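Local coordinates for methyltransferase-like protein 13 (Homo sapiens, PDB 5WCJ) that methylates elongation factor eEF1A at its N-terminal glycine through the C-terminal domain held in this chain, and at a lysine through its N-terminal domain, at residues H22-L33 / Y118-D126; G101-A109 / F146-L154. All blocks are in the same frame, centred on the assembly; numbering follows the deposited sequence.

Contact 1. Residues H22-L33 / Y118-D126; sequences HHKAMIAGLALL and YDVIMFDVD. With SAH (S-adenosyl-L-homocysteine), chain F.
Two histidines on successive positions of helix 22-28 share the carboxylate of Asp124, one oxygen each. His22 NE2 donates to Asp124 OD1 at 3.1 Å and His23 NE2 to Asp124 OD2 at 2.7 Å. Both rings present an edge, with the acceptor close to the ring plane, yet they stand steeply to the carboxylate, their planes turned 63° and 79° from it. Both bonds arrive on the syn side of their oxygen and somewhat out of the carboxylate plane. Asp124 CG lies anti to the backbone N, which directs the carboxylate from the end of strand 120-123 toward the helix. Asn163 ND2 also binds OD1, so at least three donors fix the rotation of the group.

The remaining contacts are apolar or methyl-to-carbonyl. Met26, bent at chi3, lays CE against Met122 CB at 4.1 Å and near Phe123 O, while Met122 brings its own CE 3.7 Å from Met26 O. Further along, Val120 CG2 meets two methyls of the helical segment, Leu30 CD2 at 3.5 Å and Leu33 CD1 at 3.7 Å, and the other branch of Leu33 rests on Asp119 O. Helix 55-63 lines the same layer through Leu56, which meets Ile27 and Met122.

Helix and strand run nearly antiparallel (159°), their axes 10.4 Å apart, the spacing of a helix laid on a sheet. Beyond the strand, Val125 CG2 approaches SAH C5 at 3.3 Å. A helix covering the central parallel strand, whose C-terminal end enters the cofactor pocket, is the layout of the Rossmann-like methyltransferase fold.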
loop_
_atom_site.group_PDB
_atom_site.type_symbol
_atom_site.label_atom_id
_atom_site.label_comp_id
_atom_site.label_asym_id
_atom_site.label_seq_id
_atom_site.Cartn_x
_atom_site.Cartn_y
_atom_site.Cartn_z
ATOM N N HIS A 22 -11.585 4.689 2.497
ATOM C CA HIS A 22 -10.837 3.666 1.758
ATOM C C HIS A 22 -9.399 3.577 2.263
ATOM O O HIS A 22 -8.833 2.487 2.292
ATOM C CB HIS A 22 -10.987 3.765 0.238
ATOM C CG HIS A 22 -10.050 4.719 -0.440
ATOM N ND1 HIS A 22 -10.383 6.031 -0.694
ATOM C CD2 HIS A 22 -8.831 4.523 -0.996
ATOM C CE1 HIS A 22 -9.383 6.618 -1.332
ATOM N NE2 HIS A 22 -8.431 5.725 -1.532
ATOM N N HIS A 23 -8.839 4.689 2.734
ATOM C CA HIS A 23 -7.504 4.622 3.369
ATOM C C HIS A 23 -7.473 3.811 4.643
ATOM O O HIS A 23 -6.565 2.994 4.832
ATOM C CB HIS A 23 -6.908 6.014 3.568
ATOM C CG HIS A 23 -6.438 6.638 2.297
ATOM N ND1 HIS A 23 -6.221 7.992 2.173
ATOM C CD2 HIS A 23 -6.142 6.093 1.088
ATOM C CE1 HIS A 23 -5.803 8.255 0.945
ATOM N NE2 HIS A 23 -5.756 7.123 0.262
ATOM N N LYS A 24 -8.459 4.012 5.522
ATOM C CA LYS A 24 -8.586 3.179 6.728
ATOM C C LYS A 24 -8.657 1.689 6.404
ATOM O O LYS A 24 -8.017 0.869 7.058
ATOM C CB LYS A 24 -9.840 3.567 7.513
ATOM C CG LYS A 24 -9.792 4.946 8.148
ATOM C CD LYS A 24 -11.151 5.286 8.740
ATOM C CE LYS A 24 -11.121 6.592 9.518
ATOM N NZ LYS A 24 -12.466 7.236 9.521
ATOM N N ALA A 25 -9.432 1.341 5.386
ATOM C CA ALA A 25 -9.506 -0.054 4.910
ATOM C C ALA A 25 -8.179 -0.598 4.371
ATOM O O ALA A 25 -7.842 -1.759 4.623
ATOM C CB ALA A 25 -10.584 -0.175 3.854
ATOM N N MET A 26 -7.415 0.230 3.642
ATOM C CA MET A 26 -6.103 -0.225 3.133
ATOM C C MET A 26 -5.109 -0.484 4.276
ATOM O O MET A 26 -4.462 -1.522 4.305
ATOM C CB MET A 26 -5.522 0.742 2.106
ATOM C CG MET A 26 -6.364 0.813 0.840
ATOM S SD MET A 26 -5.829 2.114 -0.265
ATOM C CE MET A 26 -4.505 1.276 -1.090
ATOM N N ILE A 27 -5.055 0.442 5.226
ATOM C CA ILE A 27 -4.208 0.322 6.417
ATOM C C ILE A 27 -4.583 -0.945 7.206
ATOM O O ILE A 27 -3.710 -1.656 7.701
ATOM C CB ILE A 27 -4.299 1.615 7.280
ATOM C CG1 ILE A 27 -3.631 2.793 6.551
ATOM C CG2 ILE A 27 -3.623 1.412 8.623
ATOM C CD1 ILE A 27 -4.138 4.160 6.970
ATOM N N ALA A 28 -5.866 -1.277 7.248
ATOM C CA ALA A 28 -6.345 -2.495 7.920
ATOM C C ALA A 28 -5.692 -3.766 7.397
ATOM O O ALA A 28 -5.539 -4.735 8.139
ATOM C CB ALA A 28 -7.866 -2.588 7.846
ATOM N N GLY A 29 -5.268 -3.763 6.123
ATOM C CA GLY A 29 -4.580 -4.884 5.541
ATOM C C GLY A 29 -3.267 -5.289 6.160
ATOM O O GLY A 29 -2.816 -6.436 5.975
ATOM N N LEU A 30 -2.638 -4.352 6.871
ATOM C CA LEU A 30 -1.431 -4.675 7.628
ATOM C C LEU A 30 -1.679 -5.792 8.666
ATOM O O LEU A 30 -0.746 -6.538 9.030
ATOM C CB LEU A 30 -0.886 -3.430 8.316
ATOM C CG LEU A 30 -0.465 -2.250 7.446
ATOM C CD1 LEU A 30 -0.005 -1.071 8.298
ATOM C CD2 LEU A 30 0.628 -2.673 6.497
ATOM N N ALA A 31 -2.929 -5.940 9.112
ATOM C CA ALA A 31 -3.278 -7.056 10.012
ATOM C C ALA A 31 -3.014 -8.460 9.431
ATOM O O ALA A 31 -2.811 -9.404 10.193
ATOM C CB ALA A 31 -4.712 -6.926 10.472
ATOM N N LEU A 32 -2.943 -8.606 8.101
ATOM C CA LEU A 32 -2.602 -9.897 7.493
ATOM C C LEU A 32 -1.118 -10.278 7.553
ATOM O O LEU A 32 -0.757 -11.366 7.093
ATOM C CB LEU A 32 -3.073 -9.956 6.030
ATOM C CG LEU A 32 -4.564 -9.682 5.814
ATOM C CD1 LEU A 32 -4.888 -9.649 4.334
ATOM C CD2 LEU A 32 -5.399 -10.736 6.515
ATOM N N LEU A 33 -0.256 -9.393 8.060
ATOM C CA LEU A 33 1.179 -9.700 8.137
ATOM C C LEU A 33 1.615 -10.600 9.311
ATOM O O LEU A 33 2.402 -11.523 9.116
ATOM C CB LEU A 33 1.995 -8.424 8.204
ATOM C CG LEU A 33 2.083 -7.595 6.939
ATOM C CD1 LEU A 33 2.682 -6.252 7.279
ATOM C CD2 LEU A 33 2.935 -8.311 5.892
ATOM N N TYR A 118 9.559 -5.883 -0.589
ATOM C CA TYR A 118 8.646 -5.140 0.266
ATOM C C TYR A 118 7.743 -6.069 1.046
ATOM O O TYR A 118 7.233 -7.065 0.508
ATOM C CB TYR A 118 7.805 -4.164 -0.563
ATOM C CG TYR A 118 8.618 -3.073 -1.210
ATOM C CD1 TYR A 118 9.001 -1.938 -0.489
ATOM C CD2 TYR A 118 9.004 -3.165 -2.534
ATOM C CE1 TYR A 118 9.754 -0.938 -1.066
ATOM C CE2 TYR A 118 9.768 -2.163 -3.120
ATOM C CZ TYR A 118 10.135 -1.051 -2.373
ATOM O OH TYR A 118 10.864 -0.026 -2.932
ATOM N N ASP A 119 7.464 -5.692 2.293
ATOM C CA ASP A 119 6.461 -6.386 3.091
ATOM C C ASP A 119 5.023 -6.068 2.595
ATOM O O ASP A 119 4.132 -6.909 2.667
ATOM C CB ASP A 119 6.595 -6.003 4.561
ATOM C CG ASP A 119 7.974 -6.349 5.131
ATOM O OD1 ASP A 119 8.299 -7.541 5.179
ATOM O OD2 ASP A 119 8.723 -5.419 5.484
ATOM N N VAL A 120 4.813 -4.847 2.146
ATOM C CA VAL A 120 3.507 -4.395 1.744
ATOM C C VAL A 120 3.659 -3.559 0.481
ATOM O O VAL A 120 4.503 -2.684 0.413
ATOM C CB VAL A 120 2.830 -3.511 2.827
ATOM C CG1 VAL A 120 1.444 -3.059 2.366
ATOM C CG2 VAL A 120 2.724 -4.223 4.158
ATOM N N ILE A 121 2.803 -3.809 -0.496
ATOM C CA ILE A 121 2.712 -2.970 -1.671
ATOM C C ILE A 121 1.270 -2.485 -1.780
ATOM O O ILE A 121 0.345 -3.295 -1.824
ATOM C CB ILE A 121 3.153 -3.713 -2.955
ATOM C CG1 ILE A 121 4.625 -4.154 -2.864
ATOM C CG2 ILE A 121 2.920 -2.858 -4.182
ATOM C CD1 ILE A 121 5.047 -5.052 -4.013
ATOM N N MET A 122 1.091 -1.169 -1.830
ATOM C CA MET A 122 -0.233 -0.557 -1.933
ATOM C C MET A 122 -0.373 0.157 -3.254
ATOM O O MET A 122 0.481 0.999 -3.598
ATOM C CB MET A 122 -0.471 0.427 -0.781
ATOM C CG MET A 122 -0.612 -0.213 0.579
ATOM S SD MET A 122 -0.966 1.062 1.832
ATOM C CE MET A 122 -1.211 0.035 3.272
ATOM N N PHE A 123 -1.472 -0.126 -3.966
ATOM C CA PHE A 123 -1.853 0.649 -5.158
ATOM C C PHE A 123 -3.040 1.510 -4.818
ATOM O O PHE A 123 -4.132 0.985 -4.552
ATOM C CB PHE A 123 -2.225 -0.273 -6.323
ATOM C CG PHE A 123 -1.059 -0.950 -7.016
ATOM C CD1 PHE A 123 0.259 -0.810 -6.590
ATOM C CD2 PHE A 123 -1.308 -1.774 -8.119
ATOM C CE1 PHE A 123 1.288 -1.441 -7.238
ATOM C CE2 PHE A 123 -0.261 -2.401 -8.768
ATOM C CZ PHE A 123 1.019 -2.260 -8.309
ATOM N N ASP A 124 -2.820 2.829 -4.834
ATOM C CA ASP A 124 -3.848 3.842 -4.629
ATOM C C ASP A 124 -3.777 4.770 -5.821
ATOM O O ASP A 124 -3.595 5.983 -5.686
ATOM C CB ASP A 124 -3.561 4.588 -3.307
ATOM C CG ASP A 124 -4.717 5.433 -2.803
ATOM O OD1 ASP A 124 -5.870 5.180 -3.192
ATOM O OD2 ASP A 124 -4.444 6.372 -1.978
ATOM N N VAL A 125 -3.847 4.178 -7.005
ATOM C CA VAL A 125 -3.570 4.900 -8.240
ATOM C C VAL A 125 -4.867 5.135 -9.009
ATOM O O VAL A 125 -5.682 4.224 -9.149
ATOM C CB VAL A 125 -2.439 4.238 -9.047
ATOM C CG1 VAL A 125 -2.611 2.749 -9.177
ATOM C CG2 VAL A 125 -2.274 4.884 -10.411
ATOM N N ASP A 126 -5.077 6.373 -9.444
ATOM C CA ASP A 126 -6.287 6.743 -10.181
ATOM C C ASP A 126 -5.901 7.798 -11.204
ATOM O O ASP A 126 -5.422 8.857 -10.820
ATOM C CB ASP A 126 -7.351 7.272 -9.221
ATOM C CG ASP A 126 -8.717 7.478 -9.889
ATOM O OD1 ASP A 126 -8.865 7.272 -11.116
ATOM O OD2 ASP A 126 -9.653 7.866 -9.163
HETATM C CG SAH F . -5.205 8.853 -4.507
HETATM S SD SAH F . -5.113 10.015 -5.899
HETATM C "C5'" SAH F . -4.419 9.013 -7.239
HETATM C "C4'" SAH F . -2.940 9.322 -7.356
HETATM O "O4'" SAH F . -2.358 8.426 -8.336
HETATM C "C3'" SAH F . -2.651 10.752 -7.848
HETATM O "O3'" SAH F . -1.648 11.350 -7.034
HETATM C "C2'" SAH F . -2.144 10.526 -9.277
HETATM O "O2'" SAH F . -1.206 11.478 -9.768
HETATM C "C1'" SAH F . -1.442 9.189 -9.087
HETATM N N9 SAH F . -1.160 8.452 -10.316
HETATM C C8 SAH F . -1.965 8.338 -11.421
HETATM N N7 SAH F . -1.488 7.544 -12.350
HETATM C C5 SAH F . -0.288 7.105 -11.819
HETATM C C6 SAH F . 0.695 6.222 -12.298
HETATM N N6 SAH F . 0.609 5.579 -13.492
HETATM N N1 SAH F . 1.778 6.010 -11.525
HETATM C C2 SAH F . 1.874 6.648 -10.346
HETATM N N3 SAH F . 1.001 7.487 -9.779
HETATM C C4 SAH F . -0.068 7.669 -10.569
#

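Contact 2. Residues G101-A109 / F146-L154; sequences GLDYIASLA and FLQKVKSIL. With SAH (S-adenosyl-L-homocysteine), chain F.
Gly101, which begins helix 101-109, has its carbonyl O near Phe146 CZ, at an oblique approach to the ring. Its N donates an almost straight bond (178°) to SAH N1 at 2.9 Å, so the first residue of the helix binds the adenine N1 while the next packs on helix 146-152. That next residue, Leu102, sets its CD2 methyl squarely over the ring of Phe146: the carbon is 3.6 Å from the centroid and only 6° off the ring normal, a clear CH-pi contact. Phe146 CG is anti to its backbone N, which carries the ring across to helix 101-109, where CE1 also comes within 3.6 Å of Leu102 O.

One turn on, Ile105 points into the interface and uses two branches. CG2 lies 3.7 Å from Phe146 CZ, at an oblique approach to the ring, and also meets Val150 and Ile153; CD1 reaches CZ as well. The two helices, their axes 9.0 Å apart and inclined at 55°, lie on one face of the Rossmann-like sheet, with Ile105 and Val150 both resting on Phe123 of the central strand 118-123.

Leu108 turns CD1 toward CD1 of Ile153, 4.1 Å away, the two side chains crossing at about a right angle, and it also touches Tyr118 and Pro116. At Ala109 the backbones come nearest, its CA 5.6 Å from the CA of Lys149. The small CB packs against CB and CD of Lys149, whose chain bends at chi2, and sits 3.4 Å from Ser152 OG. That hydroxyl is tied back to its own helix, donating to Lys149 O from a position tilted out of the carbonyl plane.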
loop_
_atom_site.group_PDB
_atom_site.type_symbol
_atom_site.label_atom_id
_atom_site.label_comp_id
_atom_site.label_asym_id
_atom_site.label_seq_id
_atom_site.Cartn_x
_atom_site.Cartn_y
_atom_site.Cartn_z
ATOM N N GLY A 101 4.280 4.499 -11.901
ATOM C CA GLY A 101 4.474 3.267 -11.105
ATOM C C GLY A 101 4.780 2.008 -11.949
ATOM O O GLY A 101 5.471 1.120 -11.494
ATOM N N LEU A 102 4.234 1.938 -13.154
ATOM C CA LEU A 102 4.505 0.805 -14.069
ATOM C C LEU A 102 5.990 0.713 -14.418
ATOM O O LEU A 102 6.631 -0.334 -14.198
ATOM C CB LEU A 102 3.656 0.919 -15.314
ATOM C CG LEU A 102 2.162 0.771 -15.113
ATOM C CD1 LEU A 102 1.466 1.365 -16.297
ATOM C CD2 LEU A 102 1.730 -0.663 -14.819
ATOM N N ASP A 103 6.551 1.857 -14.811
ATOM C CA ASP A 103 7.986 1.957 -15.127
ATOM C C ASP A 103 8.834 1.687 -13.905
ATOM O O ASP A 103 9.799 0.938 -13.966
ATOM C CB ASP A 103 8.338 3.351 -15.674
ATOM C CG ASP A 103 7.622 3.692 -16.963
ATOM O OD1 ASP A 103 7.377 2.782 -17.790
ATOM O OD2 ASP A 103 7.309 4.901 -17.171
ATOM N N TYR A 104 8.437 2.258 -12.756
ATOM C CA TYR A 104 9.203 2.114 -11.546
ATOM C C TYR A 104 9.258 0.678 -11.058
ATOM O O TYR A 104 10.332 0.170 -10.714
ATOM C CB TYR A 104 8.596 3.009 -10.436
ATOM C CG TYR A 104 9.495 3.139 -9.246
ATOM C CD1 TYR A 104 10.538 4.068 -9.260
ATOM C CD2 TYR A 104 9.327 2.348 -8.122
ATOM C CE1 TYR A 104 11.386 4.195 -8.189
ATOM C CE2 TYR A 104 10.185 2.474 -7.026
ATOM C CZ TYR A 104 11.201 3.410 -7.085
ATOM O OH TYR A 104 12.061 3.588 -6.049
ATOM N N ILE A 105 8.108 0.003 -11.026
ATOM C CA ILE A 105 8.099 -1.401 -10.581
ATOM C C ILE A 105 8.860 -2.307 -11.595
ATOM O O ILE A 105 9.579 -3.213 -11.181
ATOM C CB ILE A 105 6.661 -1.871 -10.324
ATOM C CG1 ILE A 105 6.171 -1.211 -9.020
ATOM C CG2 ILE A 105 6.549 -3.382 -10.254
ATOM C CD1 ILE A 105 4.681 -1.342 -8.778
ATOM N N ALA A 106 8.701 -2.041 -12.878
ATOM C CA ALA A 106 9.451 -2.804 -13.919
ATOM C C ALA A 106 10.961 -2.688 -13.680
ATOM O O ALA A 106 11.638 -3.714 -13.644
ATOM C CB ALA A 106 9.055 -2.377 -15.325
ATOM N N SER A 107 11.457 -1.491 -13.378
ATOM C CA SER A 107 12.899 -1.290 -13.069
ATOM C C SER A 107 13.327 -2.010 -11.822
ATOM O O SER A 107 14.352 -2.685 -11.829
ATOM C CB SER A 107 13.257 0.190 -12.917
ATOM O OG SER A 107 12.975 0.865 -14.122
ATOM N N LEU A 108 12.536 -1.894 -10.748
ATOM C CA LEU A 108 12.848 -2.588 -9.508
ATOM C C LEU A 108 12.882 -4.092 -9.678
ATOM O O LEU A 108 13.764 -4.740 -9.139
ATOM C CB LEU A 108 11.828 -2.280 -8.406
ATOM C CG LEU A 108 11.755 -0.870 -7.837
ATOM C CD1 LEU A 108 10.693 -0.856 -6.730
ATOM C CD2 LEU A 108 13.124 -0.406 -7.353
ATOM N N ALA A 109 11.904 -4.642 -10.397
ATOM C CA ALA A 109 11.819 -6.080 -10.622
ATOM C C ALA A 109 12.989 -6.608 -11.466
ATOM O O ALA A 109 13.379 -7.748 -11.302
ATOM C CB ALA A 109 10.500 -6.439 -11.277
ATOM N N PHE A 146 2.465 -7.811 -15.760
ATOM C CA PHE A 146 2.875 -6.810 -14.739
ATOM C C PHE A 146 2.724 -7.339 -13.303
ATOM O O PHE A 146 3.595 -7.133 -12.471
ATOM C CB PHE A 146 2.123 -5.488 -14.930
ATOM C CG PHE A 146 2.599 -4.422 -14.008
ATOM C CD1 PHE A 146 3.835 -3.824 -14.184
ATOM C CD2 PHE A 146 1.848 -4.105 -12.891
ATOM C CE1 PHE A 146 4.309 -2.870 -13.283
ATOM C CE2 PHE A 146 2.312 -3.160 -11.978
ATOM C CZ PHE A 146 3.534 -2.551 -12.171
ATOM N N LEU A 147 1.648 -8.054 -13.031
ATOM C CA LEU A 147 1.414 -8.646 -11.703
ATOM C C LEU A 147 2.510 -9.607 -11.290
ATOM O O LEU A 147 2.839 -9.688 -10.104
ATOM C CB LEU A 147 0.034 -9.320 -11.615
ATOM C CG LEU A 147 -1.202 -8.405 -11.582
ATOM C CD1 LEU A 147 -2.488 -9.211 -11.546
ATOM C CD2 LEU A 147 -1.152 -7.441 -10.414
ATOM N N GLN A 148 3.112 -10.299 -12.264
ATOM C CA GLN A 148 4.316 -11.100 -11.995
ATOM C C GLN A 148 5.507 -10.257 -11.514
ATOM O O GLN A 148 6.289 -10.701 -10.663
ATOM C CB GLN A 148 4.715 -11.926 -13.238
ATOM C CG GLN A 148 3.716 -13.026 -13.633
ATOM C CD GLN A 148 3.617 -14.177 -12.631
ATOM O OE1 GLN A 148 4.513 -14.403 -11.833
ATOM N NE2 GLN A 148 2.516 -14.912 -12.685
ATOM N N LYS A 149 5.651 -9.041 -12.034
ATOM C CA LYS A 149 6.703 -8.119 -11.571
ATOM C C LYS A 149 6.431 -7.698 -10.133
ATOM O O LYS A 149 7.365 -7.626 -9.331
ATOM C CB LYS A 149 6.815 -6.875 -12.458
ATOM C CG LYS A 149 7.103 -7.186 -13.921
ATOM C CD LYS A 149 8.324 -8.084 -14.067
ATOM C CE LYS A 149 8.781 -8.145 -15.522
ATOM N NZ LYS A 149 9.768 -9.249 -15.680
ATOM N N VAL A 150 5.154 -7.456 -9.813
ATOM C CA VAL A 150 4.752 -7.092 -8.436
ATOM C C VAL A 150 5.077 -8.249 -7.484
ATOM O O VAL A 150 5.689 -8.069 -6.430
ATOM C CB VAL A 150 3.261 -6.705 -8.355
ATOM C CG1 VAL A 150 2.824 -6.441 -6.924
ATOM C CG2 VAL A 150 2.960 -5.486 -9.238
ATOM N N LYS A 151 4.682 -9.446 -7.861
ATOM C CA LYS A 151 4.972 -10.611 -7.042
ATOM C C LYS A 151 6.462 -10.757 -6.780
ATOM O O LYS A 151 6.862 -11.131 -5.678
ATOM C CB LYS A 151 4.415 -11.872 -7.721
ATOM C CG LYS A 151 4.799 -13.190 -7.041
ATOM C CD LYS A 151 4.311 -14.388 -7.846
ATOM C CE LYS A 151 5.088 -15.643 -7.464
ATOM N NZ LYS A 151 4.423 -16.870 -7.996
ATOM N N SER A 152 7.285 -10.460 -7.784
ATOM C CA SER A 152 8.733 -10.645 -7.667
ATOM C C SER A 152 9.392 -9.688 -6.651
ATOM O O SER A 152 10.482 -9.987 -6.173
ATOM C CB SER A 152 9.431 -10.586 -9.049
ATOM O OG SER A 152 9.651 -9.256 -9.482
ATOM N N ILE A 153 8.734 -8.566 -6.304
ATOM C CA ILE A 153 9.260 -7.641 -5.315
ATOM C C ILE A 153 8.524 -7.643 -3.994
ATOM O O ILE A 153 8.723 -6.735 -3.186
ATOM C CB ILE A 153 9.408 -6.197 -5.855
ATOM C CG1 ILE A 153 8.082 -5.607 -6.379
ATOM C CG2 ILE A 153 10.496 -6.174 -6.932
ATOM C CD1 ILE A 153 8.119 -4.092 -6.501
ATOM N N LEU A 154 7.698 -8.654 -3.767
ATOM C CA LEU A 154 6.956 -8.774 -2.525
ATOM C C LEU A 154 7.607 -9.898 -1.718
ATOM O O LEU A 154 7.979 -10.920 -2.264
ATOM C CB LEU A 154 5.480 -9.086 -2.811
ATOM C CG LEU A 154 4.497 -9.072 -1.634
ATOM C CD1 LEU A 154 4.204 -7.669 -1.121
ATOM C CD2 LEU A 154 3.194 -9.755 -2.008
HETATM C CG SAH F . -5.205 8.853 -4.507
HETATM S SD SAH F . -5.113 10.015 -5.899
HETATM C "C5'" SAH F . -4.419 9.013 -7.239
HETATM C "C4'" SAH F . -2.940 9.322 -7.356
HETATM O "O4'" SAH F . -2.358 8.426 -8.336
HETATM C "C3'" SAH F . -2.651 10.752 -7.848
HETATM O "O3'" SAH F . -1.648 11.350 -7.034
HETATM C "C2'" SAH F . -2.144 10.526 -9.277
HETATM O "O2'" SAH F . -1.206 11.478 -9.768
HETATM C "C1'" SAH F . -1.442 9.189 -9.087
HETATM N N9 SAH F . -1.160 8.452 -10.316
HETATM C C8 SAH F . -1.965 8.338 -11.421
HETATM N N7 SAH F . -1.488 7.544 -12.350
HETATM C C5 SAH F . -0.288 7.105 -11.819
HETATM C C6 SAH F . 0.695 6.222 -12.298
HETATM N N6 SAH F . 0.609 5.579 -13.492
HETATM N N1 SAH F . 1.778 6.010 -11.525
HETATM C C2 SAH F . 1.874 6.648 -10.346
HETATM N N3 SAH F . 1.001 7.487 -9.779
HETATM C C4 SAH F . -0.068 7.669 -10.569
#

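From the N terminus the chain runs through 22-33, then 101-109, 118-126 and 146-154, so the segments alternate and the two contacts cross rather than nest. Contact 1 closes a loop of 84 intervening residues, bringing strand 118-123 back against the N-terminal helix; contact 2 closes a shorter one of 36, joining the helices that flank that strand in sequence. Their centres are about 17 Å apart, but they meet directly: Tyr118 N lies 2.9 Å from Ile153 O, a probable hydrogen bond, and Phe123 CE1 packs 3.7 Å from Ile105 CD1. Strand 118-123 thus joins the two layers, and both contacts reach SAH.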